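Local coordinates for holo-[acyl-carrier-protein] synthase (Thermotoga maritima, PDB 5XUM) that belongs to the 4'-phosphopantetheinyl transferase superfamily, as a holo-[acyl-carrier-protein] synthase of the AcpS type, at residues 120-123 and 124-128. Residues are numbered along the deposited sequence; the frame is centred on the assembly and turned at random.
Sequences ESFL and RKRFE
Arg126 lays its guanidinium flat over one face of the Phe122 ring, the planes 12° apart and CZ 3.8 Å from the ring centroid, a cation-pi stack to which CD of Arg126 adds a CH-pi contact. With CG of Phe122 opposite the backbone N (chi1 175°), the ring stands beside its own carbonyl, and the same guanidinium reaches both: NH2 of Arg126 donates to Phe122 O at 2.9 Å, in the carbonyl plane on a lone pair, which, with the stack, helps fix how the group is turned. Two residues earlier in the chain, Arg124 runs alongside Glu120 and grips it side-on in a salt bridge, carboxylate and guanidinium planes 65° apart; NE of Arg124 meets the anti lone pair of Glu120 OE1 at 3.1 Å, while its NH1 comes to OE1 from above the carboxylate plane. Both pairs are i/i+4 neighbours on the short helix 120-126, which precedes strand 128-132, outermost within this chain in an antiparallel sheet of four strands. Further along, Leu123 O takes two backbone donors, Phe127 N at 2.7 Å and Arg126 N at 3.1 Å. On the inward side, Leu123 is buried against Trp137, Val129 and Leu152, and Phe127 rests on Ile139 and Leu148. At the helix start, the Asp119 carboxylate accepts a hydrogen bond from Phe122 N.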
loop_
_atom_site.group_PDB
_atom_site.type_symbol
_atom_site.label_atom_id
_atom_site.label_comp_id
_atom_site.label_asym_id
_atom_site.label_seq_id
_atom_site.Cartn_x
_atom_site.Cartn_y
_atom_site.Cartn_z
ATOM N N GLU A 120 10.018 -31.279 -15.213
ATOM C CA GLU A 120 11.082 -30.484 -14.597
ATOM C C GLU A 120 12.055 -29.907 -15.628
ATOM O O GLU A 120 12.403 -28.725 -15.566
ATOM C CB GLU A 120 11.839 -31.324 -13.561
ATOM C CG GLU A 120 12.856 -30.551 -12.734
ATOM C CD GLU A 120 13.608 -31.421 -11.739
ATOM O OE1 GLU A 120 14.739 -31.043 -11.362
ATOM O OE2 GLU A 120 13.075 -32.477 -11.329
ATOM N N SER A 121 12.477 -30.747 -16.573
ATOM C CA SER A 121 13.417 -30.356 -17.622
ATOM C C SER A 121 12.845 -29.280 -18.548
ATOM O O SER A 121 13.548 -28.336 -18.911
ATOM C CB SER A 121 13.853 -31.582 -18.430
ATOM O OG SER A 121 14.842 -31.236 -19.382
ATOM N N PHE A 122 11.573 -29.431 -18.919
ATOM C CA PHE A 122 10.860 -28.447 -19.738
ATOM C C PHE A 122 10.872 -27.061 -19.090
ATOM O O PHE A 122 11.098 -26.054 -19.766
ATOM C CB PHE A 122 9.415 -28.906 -19.980
ATOM C CG PHE A 122 8.560 -27.901 -20.714
ATOM C CD1 PHE A 122 8.436 -27.952 -22.099
ATOM C CD2 PHE A 122 7.864 -26.914 -20.018
ATOM C CE1 PHE A 122 7.645 -27.034 -22.776
ATOM C CE2 PHE A 122 7.072 -25.990 -20.690
ATOM C CZ PHE A 122 6.964 -26.051 -22.071
ATOM N N LEU A 123 10.629 -27.025 -17.781
ATOM C CA LEU A 123 10.513 -25.769 -17.042
ATOM C C LEU A 123 11.858 -25.089 -16.802
ATOM O O LEU A 123 11.952 -23.865 -16.897
ATOM C CB LEU A 123 9.778 -25.984 -15.713
ATOM C CG LEU A 123 8.332 -26.497 -15.763
ATOM C CD1 LEU A 123 7.847 -26.849 -14.363
ATOM C CD2 LEU A 123 7.386 -25.504 -16.426
ATOM N N ARG A 124 12.890 -25.881 -16.506
ATOM C CA ARG A 124 14.229 -25.351 -16.213
ATOM C C ARG A 124 14.921 -24.726 -17.425
ATOM O O ARG A 124 15.790 -23.866 -17.271
ATOM C CB ARG A 124 15.123 -26.423 -15.584
ATOM C CG ARG A 124 14.729 -26.792 -14.164
ATOM C CD ARG A 124 15.815 -27.584 -13.454
ATOM N NE ARG A 124 15.328 -28.169 -12.205
ATOM C CZ ARG A 124 15.320 -27.549 -11.026
ATOM N NH1 ARG A 124 14.850 -28.176 -9.955
ATOM N NH2 ARG A 124 15.775 -26.308 -10.909
ATOM N N LYS A 125 14.534 -25.167 -18.622
ATOM C CA LYS A 125 15.027 -24.587 -19.871
ATOM C C LYS A 125 14.493 -23.172 -20.067
ATOM O O LYS A 125 15.174 -22.315 -20.634
ATOM C CB LYS A 125 14.601 -25.437 -21.071
ATOM C CG LYS A 125 15.288 -26.784 -21.202
ATOM C CD LYS A 125 14.633 -27.593 -22.310
ATOM C CE LYS A 125 14.973 -29.069 -22.202
ATOM N NZ LYS A 125 14.299 -29.862 -23.267
ATOM N N ARG A 126 13.272 -22.940 -19.592
ATOM C CA ARG A 126 12.551 -21.700 -19.862
ATOM C C ARG A 126 12.503 -20.748 -18.667
ATOM O O ARG A 126 12.576 -19.530 -18.840
ATOM C CB ARG A 126 11.135 -22.017 -20.354
ATOM C CG ARG A 126 11.102 -22.699 -21.713
ATOM C CD ARG A 126 9.811 -23.473 -21.930
ATOM N NE ARG A 126 9.759 -24.086 -23.259
ATOM C CZ ARG A 126 10.332 -25.242 -23.589
ATOM N NH1 ARG A 126 10.217 -25.705 -24.827
ATOM N NH2 ARG A 126 11.017 -25.941 -22.690
ATOM N N PHE A 127 12.391 -21.304 -17.463
ATOM C CA PHE A 127 12.198 -20.499 -16.257
ATOM C C PHE A 127 13.209 -20.789 -15.160
ATOM O O PHE A 127 13.807 -21.865 -15.109
ATOM C CB PHE A 127 10.790 -20.710 -15.688
ATOM C CG PHE A 127 9.695 -20.527 -16.692
ATOM C CD1 PHE A 127 9.389 -19.263 -17.186
ATOM C CD2 PHE A 127 8.961 -21.619 -17.140
ATOM C CE1 PHE A 127 8.374 -19.094 -18.116
ATOM C CE2 PHE A 127 7.944 -21.458 -18.067
ATOM C CZ PHE A 127 7.653 -20.193 -18.556
ATOM N N GLU A 128 13.386 -19.803 -14.285
ATOM C CA GLU A 128 14.104 -19.972 -13.034
ATOM C C GLU A 128 13.189 -20.731 -12.073
ATOM O O GLU A 128 12.176 -20.199 -11.617
ATOM C CB GLU A 128 14.477 -18.598 -12.466
ATOM C CG GLU A 128 15.294 -18.626 -11.181
ATOM C CD GLU A 128 15.542 -17.240 -10.605
ATOM O OE1 GLU A 128 16.278 -17.142 -9.600
ATOM O OE2 GLU A 128 15.011 -16.246 -11.148
#